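Local coordinates for protein alpha-1,3-glucanase (Streptomyces thermodiastaticus, PDB 7C7D) that probably hydrolyses internal alpha-1,3-glucosidic linkages of alpha-1,3-glucan as a thermostable glycosidase of family GH87, at residues Gln226-Ala231 / Gly251-Val256; His275-Thr280 / Val286-Phe291; Leu331-Thr334 / Asp339-Val342; Asn369-Arg372 / Asp377-Ala380; Asn405-Tyr410 / Ile415-Asn420. All blocks are in the same frame, centred on the assembly; numbering follows the deposited sequence.

Contact 1. Residues Gln226-Ala231 / Gly251-Val256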
# COMPACT_ATOMS: atom_id res chain seq x y z
N GLN A 226 1.20 27.54 -14.01
CA GLN A 226 1.05 28.94 -13.63
C GLN A 226 -0.40 29.29 -13.32
O GLN A 226 -0.67 30.05 -12.39
CB GLN A 226 1.60 29.84 -14.73
CG GLN A 226 1.66 31.31 -14.34
CD GLN A 226 2.51 31.54 -13.10
OE1 GLN A 226 3.55 30.90 -12.92
NE2 GLN A 226 2.08 32.47 -12.26
N ALA A 227 -1.34 28.74 -14.09
CA ALA A 227 -2.75 28.98 -13.83
C ALA A 227 -3.15 28.46 -12.45
O ALA A 227 -3.88 29.14 -11.72
CB ALA A 227 -3.62 28.34 -14.91
N PHE A 228 -2.70 27.26 -12.09
CA PHE A 228 -3.01 26.75 -10.76
C PHE A 228 -2.40 27.64 -9.68
O PHE A 228 -3.03 27.94 -8.67
CB PHE A 228 -2.50 25.32 -10.61
CG PHE A 228 -3.44 24.27 -11.12
CD1 PHE A 228 -3.95 24.32 -12.41
CD2 PHE A 228 -3.82 23.21 -10.30
CE1 PHE A 228 -4.82 23.35 -12.87
CE2 PHE A 228 -4.69 22.23 -10.76
CZ PHE A 228 -5.19 22.30 -12.04
N ARG A 229 -1.15 28.06 -9.90
CA ARG A 229 -0.49 28.98 -8.98
C ARG A 229 -1.29 30.27 -8.84
O ARG A 229 -1.51 30.76 -7.72
CB ARG A 229 0.90 29.26 -9.54
CG ARG A 229 1.89 29.95 -8.65
CD ARG A 229 3.23 29.91 -9.38
NE ARG A 229 4.28 30.65 -8.72
CZ ARG A 229 5.37 31.09 -9.36
NH1 ARG A 229 5.51 30.86 -10.65
NH2 ARG A 229 6.30 31.76 -8.69
N ASP A 230 -1.75 30.83 -9.96
CA ASP A 230 -2.52 32.07 -9.92
C ASP A 230 -3.86 31.87 -9.21
O ASP A 230 -4.31 32.75 -8.47
CB ASP A 230 -2.75 32.60 -11.34
CG ASP A 230 -1.47 33.09 -11.99
OD1 ASP A 230 -0.49 33.35 -11.28
OD2 ASP A 230 -1.46 33.24 -13.23
N ALA A 231 -4.52 30.73 -9.45
CA ALA A 231 -5.79 30.47 -8.79
C ALA A 231 -5.61 30.34 -7.28
O ALA A 231 -6.41 30.88 -6.51
CB ALA A 231 -6.44 29.22 -9.37
N GLY A 251 5.02 21.46 -12.75
CA GLY A 251 5.21 21.61 -11.33
C GLY A 251 6.62 22.06 -10.98
O GLY A 251 7.45 22.31 -11.86
N PRO A 252 6.91 22.17 -9.68
CA PRO A 252 5.99 21.90 -8.58
C PRO A 252 5.23 23.15 -8.19
O PRO A 252 5.64 24.27 -8.50
CB PRO A 252 6.93 21.55 -7.44
CG PRO A 252 8.13 22.43 -7.68
CD PRO A 252 8.25 22.57 -9.19
N LEU A 253 4.11 22.95 -7.51
CA LEU A 253 3.45 24.01 -6.77
C LEU A 253 4.07 24.09 -5.39
O LEU A 253 4.29 23.07 -4.73
CB LEU A 253 1.95 23.74 -6.65
CG LEU A 253 1.17 23.64 -7.96
CD1 LEU A 253 -0.25 23.15 -7.74
CD2 LEU A 253 1.16 24.98 -8.69
N SER A 254 4.37 25.31 -4.95
CA SER A 254 4.79 25.59 -3.59
C SER A 254 3.98 26.78 -3.09
O SER A 254 3.18 27.38 -3.82
CB SER A 254 6.31 25.83 -3.53
OG SER A 254 6.65 26.99 -4.26
N GLY A 255 4.18 27.15 -1.83
CA GLY A 255 3.28 28.14 -1.26
C GLY A 255 1.83 27.70 -1.24
O GLY A 255 0.93 28.55 -1.21
N VAL A 256 1.58 26.40 -1.27
CA VAL A 256 0.22 25.89 -1.14
C VAL A 256 -0.16 25.95 0.34
O VAL A 256 0.35 25.17 1.15
CB VAL A 256 0.08 24.47 -1.70
CG1 VAL A 256 -1.37 24.03 -1.67
CG2 VAL A 256 0.62 24.41 -3.14
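Leu253 and Phe228 share one choice of first torsion: in each, CG stands anti to the carbonyl carbon and beside the backbone N, at -61° in the leucine and -85° in the phenylalanine. In Leu253 this turns the branch from a loop toward the wall of helix 225-234, and CD2, the methyl that does not extend the chain, does the touching. It settles on the helix backbone, 4.1 Å from Phe228 CB and 4.0 Å from Arg229 N. CD1 lies obliquely beside the Phe228 ring, which itself swings away from the loop and buries itself against Val211, Ile242 and Ile249. Between the two segments themselves the contact is apolar; a hydrogen bond from Gly251 N to Thr225 OG1 ties the loop to the start of the helix.

Arg229 touches Leu253 only with its backbone N and CB, and its extended chain then leads away to Gln226. On this exposed face the Gln226 amide bridges two charged side chains by bent bonds: OE1 receives Arg229 NH1 at 3.0 Å on an in-plane lone pair, and NE2 reaches Asp230 OD1 at 2.9 Å, meeting it from above the carboxylate plane, 38° out of it.

The loop is held on its other flank as well. Leu253 makes backbone hydrogen bonds with Phe276 and Asp278, while Val256 N is taken by Gln279 OE1, so 251-256 lies alongside strand 277-279 at the edge of its sheet. A short amphipathic helix seated over the apolar end of a stack of coils fits the N-terminal cap of a right-handed parallel beta-helix, as in the pectate lyase-like families.

Contact 2. Residues His275-Thr280 / Val286-Phe291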
# COMPACT_ATOMS: atom_id res chain seq x y z
N HIS A 275 5.39 15.78 -10.25
CA HIS A 275 6.04 16.63 -9.26
C HIS A 275 5.04 17.70 -8.86
O HIS A 275 5.22 18.88 -9.18
CB HIS A 275 7.30 17.25 -9.88
CG HIS A 275 8.19 17.96 -8.91
ND1 HIS A 275 9.02 18.98 -9.29
CD2 HIS A 275 8.40 17.77 -7.58
CE1 HIS A 275 9.71 19.41 -8.24
NE2 HIS A 275 9.35 18.69 -7.19
N PHE A 276 3.97 17.31 -8.18
CA PHE A 276 2.80 18.17 -8.08
C PHE A 276 2.95 19.26 -7.02
O PHE A 276 2.92 20.45 -7.33
CB PHE A 276 1.53 17.33 -7.87
CG PHE A 276 0.28 18.14 -7.78
CD1 PHE A 276 -0.16 18.90 -8.85
CD2 PHE A 276 -0.46 18.15 -6.61
CE1 PHE A 276 -1.32 19.64 -8.77
CE2 PHE A 276 -1.63 18.89 -6.52
CZ PHE A 276 -2.06 19.64 -7.60
N ILE A 277 3.11 18.87 -5.75
CA ILE A 277 3.37 19.81 -4.67
C ILE A 277 4.71 19.45 -4.04
O ILE A 277 4.95 18.28 -3.71
CB ILE A 277 2.25 19.79 -3.61
CG1 ILE A 277 0.98 20.43 -4.19
CG2 ILE A 277 2.68 20.51 -2.34
CD1 ILE A 277 -0.27 20.18 -3.34
N ASP A 278 5.58 20.45 -3.89
CA ASP A 278 6.90 20.23 -3.30
C ASP A 278 7.25 21.48 -2.51
O ASP A 278 7.56 22.53 -3.10
CB ASP A 278 7.93 19.94 -4.40
CG ASP A 278 9.28 19.48 -3.86
OD1 ASP A 278 9.49 19.51 -2.63
OD2 ASP A 278 10.13 19.09 -4.69
N GLN A 279 7.19 21.39 -1.19
CA GLN A 279 7.43 22.55 -0.35
C GLN A 279 7.84 22.07 1.03
O GLN A 279 7.28 21.10 1.54
CB GLN A 279 6.18 23.43 -0.25
CG GLN A 279 4.93 22.69 0.20
CD GLN A 279 3.67 23.52 0.06
OE1 GLN A 279 3.59 24.42 -0.76
NE2 GLN A 279 2.68 23.22 0.89
N THR A 280 8.82 22.74 1.62
CA THR A 280 9.31 22.31 2.93
C THR A 280 8.42 22.79 4.06
O THR A 280 8.50 22.25 5.17
CB THR A 280 10.74 22.80 3.15
OG1 THR A 280 10.78 24.22 3.02
CG2 THR A 280 11.69 22.17 2.14
N VAL A 286 -4.67 23.40 4.10
CA VAL A 286 -4.72 22.94 2.72
C VAL A 286 -5.68 21.76 2.67
O VAL A 286 -5.54 20.82 3.46
CB VAL A 286 -3.33 22.50 2.23
CG1 VAL A 286 -3.44 21.92 0.83
CG2 VAL A 286 -2.36 23.66 2.29
N HIS A 287 -6.63 21.79 1.75
CA HIS A 287 -7.53 20.67 1.55
C HIS A 287 -7.51 20.26 0.09
O HIS A 287 -8.01 20.99 -0.77
CB HIS A 287 -8.93 21.03 2.04
CG HIS A 287 -8.93 21.55 3.43
ND1 HIS A 287 -8.79 20.73 4.53
CD2 HIS A 287 -8.99 22.81 3.92
CE1 HIS A 287 -8.78 21.46 5.63
NE2 HIS A 287 -8.90 22.73 5.28
N LEU A 288 -6.90 19.11 -0.20
CA LEU A 288 -6.87 18.56 -1.55
C LEU A 288 -8.00 17.55 -1.65
O LEU A 288 -8.06 16.61 -0.85
CB LEU A 288 -5.51 17.90 -1.83
CG LEU A 288 -4.27 18.75 -1.55
CD1 LEU A 288 -2.99 17.98 -1.88
CD2 LEU A 288 -4.32 20.05 -2.33
N LYS A 289 -8.91 17.76 -2.60
CA LYS A 289 -10.14 16.98 -2.64
C LYS A 289 -10.55 16.64 -4.06
O LYS A 289 -10.66 17.53 -4.91
CB LYS A 289 -11.32 17.76 -2.02
CG LYS A 289 -11.14 18.23 -0.59
CD LYS A 289 -12.42 18.92 -0.13
CE LYS A 289 -12.38 19.21 1.36
NZ LYS A 289 -13.54 20.02 1.83
N ASP A 290 -10.87 15.37 -4.28
CA ASP A 290 -11.71 14.94 -5.41
C ASP A 290 -11.09 15.25 -6.77
O ASP A 290 -11.78 15.68 -7.69
CB ASP A 290 -13.13 15.52 -5.31
CG ASP A 290 -13.77 15.29 -3.95
OD1 ASP A 290 -13.42 14.29 -3.29
OD2 ASP A 290 -14.62 16.11 -3.55
N PHE A 291 -9.79 15.01 -6.91
CA PHE A 291 -9.18 15.00 -8.23
C PHE A 291 -8.14 13.89 -8.31
O PHE A 291 -7.84 13.22 -7.32
CB PHE A 291 -8.66 16.38 -8.72
CG PHE A 291 -7.55 17.00 -7.91
CD1 PHE A 291 -7.81 17.64 -6.70
CD2 PHE A 291 -6.24 17.03 -8.40
CE1 PHE A 291 -6.79 18.25 -5.98
CE2 PHE A 291 -5.22 17.65 -7.69
CZ PHE A 291 -5.49 18.26 -6.49
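Ile277 and Leu288 mark the nearest backbone approach, yet their CA atoms remain 10.8 Å apart, and the two segments run in roughly opposite directions without a hydrogen bond between them. Side chains alone span the distance. Ile277 and Leu288 reach toward each other tip to tip, with CD1 of the isoleucine 3.8 Å from CD1 of the leucine and 4.2 Å from its CD2. Beside this pair, in the same coil, Phe276 and Phe291 arrive from opposite directions. Phe276 CZ comes within 3.7 Å of Phe291 CE2, at the edge of the Phe291 ring and near its plane, and the ring planes are inclined by 66° with centroids 5.8 Å apart. Phe291 gets there with CG lodged between its backbone N and carbonyl carbon (chi1 64°), a turn that swings the ring inward.

Outside this core, His275 NE2 gives Asp278 OD2 a nearly straight bond of 2.6 Å, in the imidazole plane and on the anti lone pair. Leu261 of strand 259-263 touches Phe276, Leu288 and Phe291 together, and Val271 of strand 269-272 lies against both rings. Toward the following coil, strand 277-279 bonds to strand 309-311; strand 286-289 lies between 259-263 and 318-320.

Contact 3. Residues Leu331-Thr334 / Asp339-Val342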
# COMPACT_ATOMS: atom_id res chain seq x y z
N LEU A 331 2.79 10.28 -1.12
CA LEU A 331 2.98 11.39 -0.19
C LEU A 331 4.23 11.12 0.63
O LEU A 331 4.25 10.20 1.46
CB LEU A 331 1.76 11.59 0.72
CG LEU A 331 0.44 11.96 0.05
CD1 LEU A 331 -0.36 10.72 -0.37
CD2 LEU A 331 -0.41 12.84 0.96
N TRP A 332 5.27 11.90 0.37
CA TRP A 332 6.49 11.86 1.15
C TRP A 332 6.42 13.08 2.06
O TRP A 332 6.62 14.21 1.61
CB TRP A 332 7.69 11.92 0.21
CG TRP A 332 8.95 11.75 0.93
CD1 TRP A 332 9.47 10.58 1.40
CD2 TRP A 332 9.86 12.79 1.32
NE1 TRP A 332 10.66 10.83 2.05
CE2 TRP A 332 10.92 12.17 2.01
CE3 TRP A 332 9.88 14.17 1.15
CZ2 TRP A 332 11.99 12.89 2.52
CZ3 TRP A 332 10.94 14.89 1.65
CH2 TRP A 332 11.99 14.25 2.33
N LEU A 333 6.09 12.85 3.32
CA LEU A 333 5.70 13.93 4.23
C LEU A 333 6.80 14.16 5.26
O LEU A 333 7.28 13.22 5.90
CB LEU A 333 4.37 13.61 4.92
CG LEU A 333 3.19 13.57 3.95
CD1 LEU A 333 2.00 12.79 4.52
CD2 LEU A 333 2.76 14.98 3.55
N THR A 334 7.18 15.43 5.42
CA THR A 334 8.19 15.83 6.38
C THR A 334 7.75 17.15 7.00
O THR A 334 6.89 17.84 6.47
CB THR A 334 9.54 16.09 5.69
OG1 THR A 334 9.38 17.11 4.69
CG2 THR A 334 10.06 14.82 5.04
N ASP A 339 -2.00 17.15 12.59
CA ASP A 339 -3.42 16.82 12.48
C ASP A 339 -3.85 16.53 11.05
O ASP A 339 -5.05 16.52 10.76
CB ASP A 339 -4.30 17.89 13.13
CG ASP A 339 -3.80 18.28 14.50
OD1 ASP A 339 -3.66 17.36 15.33
OD2 ASP A 339 -3.51 19.47 14.74
N LEU A 340 -2.91 16.27 10.15
CA LEU A 340 -3.25 15.97 8.77
C LEU A 340 -4.15 14.73 8.72
O LEU A 340 -3.90 13.74 9.41
CB LEU A 340 -1.98 15.71 7.96
CG LEU A 340 -2.12 15.21 6.52
CD1 LEU A 340 -2.74 16.27 5.62
CD2 LEU A 340 -0.77 14.77 5.98
N VAL A 341 -5.18 14.78 7.87
CA VAL A 341 -6.04 13.63 7.62
C VAL A 341 -5.90 13.25 6.15
O VAL A 341 -6.20 14.06 5.27
CB VAL A 341 -7.51 13.89 7.99
CG1 VAL A 341 -8.36 12.67 7.65
CG2 VAL A 341 -7.62 14.25 9.46
N VAL A 342 -5.45 12.02 5.90
CA VAL A 342 -5.34 11.47 4.55
C VAL A 342 -6.35 10.33 4.48
O VAL A 342 -6.13 9.27 5.08
CB VAL A 342 -3.92 10.98 4.26
CG1 VAL A 342 -3.84 10.31 2.90
CG2 VAL A 342 -2.92 12.14 4.35
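Leu333 faces Leu340, and Leu331 faces Val342, across two backbone segments whose paired CA atoms lie 10.2 Å and 9.6 Å apart, a spacing that leaves room for two layers of side chains and for no backbone hydrogen bond. The tighter meeting is between the leucines, which extend tip to tip until Leu333 CD1 is 3.7 Å from Leu340 CD2. They attain this by different routes. Leu333 has CG turned away from its carbonyl carbon (chi1 -66°), while Leu340 directs CG away from its own nitrogen (chi1 173°). The second pair is looser: Leu331 CD2 stands 4.3 Å from Val342 CG2.

Residues alternate in the usual manner of strands. Trp332 lies on the outer side of its strand, where the methyl CG2 of Thr334 sits over the rim of one indole face. Inward, Leu355 of strand 355-357 touches Leu331, Leu333 and Val342, and Val309 of strand 309-311 adjoins both leucines of 331-334, so the rungs before and after interlock with this one.

With methyl against methyl and no charge or hydrogen bond crossing the gap, the adhesion depends on dispersion and the exclusion of water. Such a contact imposes little directionality; orientation probably comes mainly from the strand pairing in each sheet, while the leucines and the valine fill the space between.

Contact 4. Residues Asn369-Arg372 / Asp377-Ala380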
# COMPACT_ATOMS: atom_id res chain seq x y z
N ASN A 369 -7.95 4.31 3.02
CA ASN A 369 -7.30 4.38 1.72
C ASN A 369 -7.10 2.99 1.16
O ASN A 369 -7.02 2.00 1.90
CB ASN A 369 -5.95 5.08 1.82
CG ASN A 369 -6.07 6.47 2.40
OD1 ASN A 369 -6.53 7.39 1.73
ND2 ASN A 369 -5.66 6.63 3.65
N PHE A 370 -7.01 2.92 -0.16
CA PHE A 370 -6.69 1.69 -0.88
C PHE A 370 -5.35 1.87 -1.57
O PHE A 370 -5.16 2.84 -2.32
CB PHE A 370 -7.77 1.38 -1.92
CG PHE A 370 -7.49 0.13 -2.71
CD1 PHE A 370 -7.63 -1.11 -2.11
CD2 PHE A 370 -7.04 0.20 -4.02
CE1 PHE A 370 -7.35 -2.26 -2.81
CE2 PHE A 370 -6.76 -0.97 -4.73
CZ PHE A 370 -6.92 -2.19 -4.12
N LEU A 371 -4.44 0.93 -1.34
CA LEU A 371 -3.08 0.97 -1.89
C LEU A 371 -2.78 -0.35 -2.57
O LEU A 371 -2.85 -1.41 -1.94
CB LEU A 371 -2.06 1.24 -0.77
CG LEU A 371 -2.19 2.61 -0.10
CD1 LEU A 371 -2.88 2.53 1.27
CD2 LEU A 371 -0.82 3.26 0.02
N ARG A 372 -2.46 -0.29 -3.87
CA ARG A 372 -2.09 -1.46 -4.65
C ARG A 372 -0.82 -1.16 -5.43
O ARG A 372 -0.69 -0.10 -6.04
CB ARG A 372 -3.20 -1.85 -5.63
CG ARG A 372 -2.84 -2.99 -6.58
CD ARG A 372 -3.94 -3.27 -7.59
NE ARG A 372 -5.08 -3.99 -7.01
CZ ARG A 372 -6.34 -3.79 -7.38
NH1 ARG A 372 -6.63 -2.88 -8.30
NH2 ARG A 372 -7.32 -4.48 -6.80
N ASP A 377 7.57 -0.17 1.02
CA ASP A 377 6.57 -0.10 2.08
C ASP A 377 5.34 0.66 1.61
O ASP A 377 5.43 1.81 1.19
CB ASP A 377 7.15 0.66 3.28
CG ASP A 377 8.27 -0.08 3.97
OD1 ASP A 377 8.24 -1.32 4.07
OD2 ASP A 377 9.19 0.61 4.46
N ALA A 378 4.16 0.03 1.70
CA ALA A 378 2.98 0.73 1.20
C ALA A 378 2.67 1.96 2.03
O ALA A 378 2.50 3.06 1.49
CB ALA A 378 1.77 -0.21 1.11
N LEU A 379 2.63 1.79 3.36
CA LEU A 379 2.53 2.88 4.32
C LEU A 379 3.68 2.75 5.29
O LEU A 379 3.91 1.66 5.83
CB LEU A 379 1.21 2.83 5.10
CG LEU A 379 -0.08 2.98 4.30
CD1 LEU A 379 -1.27 2.87 5.26
CD2 LEU A 379 -0.11 4.30 3.56
N ALA A 380 4.40 3.84 5.53
CA ALA A 380 5.53 3.80 6.43
C ALA A 380 5.56 5.03 7.32
O ALA A 380 5.10 6.11 6.93
CB ALA A 380 6.87 3.71 5.67
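Leu371 supplies about half of the buried surface, with Leu379 and Ala378 opposite it: both of its methyls meet Leu379, and CD2 also rests on Ala378. The leucines cross at about a right angle. Leu379 CD2 fits against the fork of Leu371, 3.8 Å from its CD2 and 4.0 Å from its CD1. The same CD2 of Leu371 lies 3.6 Å from Ala378 O, and 4.5 Å from Ala378 CB, so that it rests on backbone as well as side chain. The second torsion of Leu371 stands at 102°, well removed from a staggered value, which suggests that the fork is twisted to suit its neighbours. At Ala378 the backbones come nearest, its CA 6.8 Å from the CA of Leu371.

The back of the first strand is polar and aromatic. Phe370 CZ lies 3.5 Å above the guanidinium plane of Arg372, offset toward its rim, and Arg372 NH1 forms a salt bridge with Asp194 and a hydrogen bond with Asn164, tying this wall to the N-terminal beta domain. Asp377, beyond the alanine, bonds to Asn405 and Tyr410 on the next rung.

Asn369, at the start of 369-372, has its side chain gripped along the stack: OD1 accepts Asn345 N, and ND2 serves both Asn396 OD1 and Val342 O. Asparagines linked from coil to coil, beside stacked aliphatic side chains in the interior, form the asparagine ladder characteristic of parallel beta-helices of the pectate lyase type.

Contact 5. Residues Asn405-Tyr410 / Ile415-Asn420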
# COMPACT_ATOMS: atom_id res chain seq x y z
N ASN A 405 7.42 -3.97 3.24
CA ASN A 405 6.30 -4.27 4.12
C ASN A 405 4.98 -3.70 3.62
O ASN A 405 4.93 -2.75 2.84
CB ASN A 405 6.61 -3.72 5.51
CG ASN A 405 7.96 -4.18 6.02
OD1 ASN A 405 8.11 -5.32 6.44
ND2 ASN A 405 8.95 -3.30 5.96
N GLY A 406 3.88 -4.26 4.14
CA GLY A 406 2.59 -3.61 3.97
C GLY A 406 2.54 -2.31 4.74
O GLY A 406 2.31 -1.23 4.18
N ILE A 407 2.77 -2.40 6.05
CA ILE A 407 2.92 -1.25 6.93
C ILE A 407 4.22 -1.41 7.70
O ILE A 407 4.47 -2.48 8.29
CB ILE A 407 1.74 -1.11 7.91
CG1 ILE A 407 0.48 -0.73 7.14
CG2 ILE A 407 2.08 -0.10 9.01
CD1 ILE A 407 -0.79 -0.61 7.98
N ALA A 408 5.04 -0.36 7.71
CA ALA A 408 6.30 -0.37 8.46
C ALA A 408 6.34 0.84 9.38
O ALA A 408 6.20 1.98 8.92
CB ALA A 408 7.50 -0.34 7.52
N ILE A 409 6.55 0.59 10.67
CA ILE A 409 6.74 1.65 11.66
C ILE A 409 8.19 1.56 12.12
O ILE A 409 8.55 0.64 12.86
CB ILE A 409 5.79 1.49 12.85
CG1 ILE A 409 4.33 1.32 12.37
CG2 ILE A 409 5.97 2.65 13.82
CD1 ILE A 409 3.79 2.47 11.54
N TYR A 410 9.02 2.51 11.70
CA TYR A 410 10.41 2.57 12.12
C TYR A 410 10.53 3.69 13.15
O TYR A 410 10.55 4.87 12.81
CB TYR A 410 11.34 2.84 10.93
CG TYR A 410 11.18 1.90 9.76
CD1 TYR A 410 11.65 0.59 9.80
CD2 TYR A 410 10.58 2.35 8.59
CE1 TYR A 410 11.50 -0.26 8.69
CE2 TYR A 410 10.43 1.53 7.50
CZ TYR A 410 10.89 0.24 7.54
OH TYR A 410 10.72 -0.55 6.42
N ILE A 415 2.22 5.25 18.59
CA ILE A 415 1.75 5.01 17.23
C ILE A 415 0.67 3.94 17.27
O ILE A 415 0.76 2.96 18.02
CB ILE A 415 2.93 4.55 16.35
CG1 ILE A 415 4.06 5.58 16.34
CG2 ILE A 415 2.47 4.20 14.95
CD1 ILE A 415 3.63 6.94 15.91
N THR A 416 -0.35 4.10 16.42
CA THR A 416 -1.43 3.13 16.30
C THR A 416 -1.51 2.60 14.87
O THR A 416 -1.52 3.38 13.91
CB THR A 416 -2.76 3.76 16.72
OG1 THR A 416 -2.68 4.12 18.10
CG2 THR A 416 -3.91 2.78 16.53
N VAL A 417 -1.59 1.28 14.74
CA VAL A 417 -1.81 0.60 13.48
C VAL A 417 -3.03 -0.28 13.72
O VAL A 417 -2.94 -1.30 14.41
CB VAL A 417 -0.59 -0.24 13.06
CG1 VAL A 417 -0.87 -1.02 11.79
CG2 VAL A 417 0.63 0.65 12.88
N LYS A 418 -4.19 0.12 13.18
CA LYS A 418 -5.46 -0.47 13.59
C LYS A 418 -6.37 -0.78 12.41
O LYS A 418 -6.59 0.07 11.54
CB LYS A 418 -6.19 0.48 14.55
CG LYS A 418 -7.59 0.01 14.96
CD LYS A 418 -8.28 1.04 15.86
CE LYS A 418 -8.63 0.50 17.23
NZ LYS A 418 -8.66 1.60 18.24
N GLY A 419 -6.93 -1.99 12.39
CA GLY A 419 -8.01 -2.27 11.46
C GLY A 419 -7.62 -2.33 10.00
O GLY A 419 -8.50 -2.18 9.15
N ASN A 420 -6.35 -2.53 9.68
CA ASN A 420 -5.92 -2.59 8.30
C ASN A 420 -6.04 -4.00 7.76
O ASN A 420 -5.88 -4.98 8.49
CB ASN A 420 -4.47 -2.10 8.18
CG ASN A 420 -4.31 -0.68 8.69
OD1 ASN A 420 -4.67 0.28 8.00
ND2 ASN A 420 -3.77 -0.53 9.90
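Asn420 anchors one end of this contact with an amide engaged by the preceding coil: OD1 accepts the backbone N of Asn396, and ND2 is bonded to Phe393 O. Held in this way, the amide offers a fixed surface to Ile407, whose CD1 lies 3.5 Å from Asn420 ND2 and 3.6 Å from its CG. The two side chains cross at about a right angle, an apolar methyl laid against an amide whose hydrogen bonds are made elsewhere.

The remainder is purely aliphatic. Strands 407-410 and 415-418 run nearly antiparallel, at 167°, with axes 9.5 Å apart and belonging to different sheets. Ile407 meets Val417 tip to tip, CD1 to CG1 at 3.8 Å. Ile409 instead slides past its partners: its CG1 is 3.8 Å from Val417 CG2, and its CG2 is 4.0 Å from Ile415 CG2. Val417, with CG1 anti to the backbone N (chi1 176°), spreads its methyls to serve one isoleucine each.

Phe393 of strand 392-394 lies against Ile407 and Ile409 on the preceding coil. On the following one, strand 432-435 supplies Ile432 to Val417 and Ile434 to Ile409, while Ile450 of strand 449-458 touches Ile415.

Overall arrangement
The five contacts sample levels along one beta-helix, a solenoid repeating a theme with variations. The centre of contact 1, where a helix caps the stack, lies about 28 Å from the centre of the chain; this contact is largely buried but borders the surface at Arg229. Every touching residue of contacts 2 to 5 is buried, and each joins the sheet of strands 277-279, 331-333, 379-382 and 407-410 to an opposite wall. Rings meet each other only in contact 2; contact 1 sets a leucine beside one ring, contacts 3 and 4 meet through aliphatic side chains, and contact 5 adds the amide of Asn420. Leu253 N to Phe276 O stitches contacts 1 and 2, Asn369 contacts 3 and 4, Asp377 contacts 4 and 5.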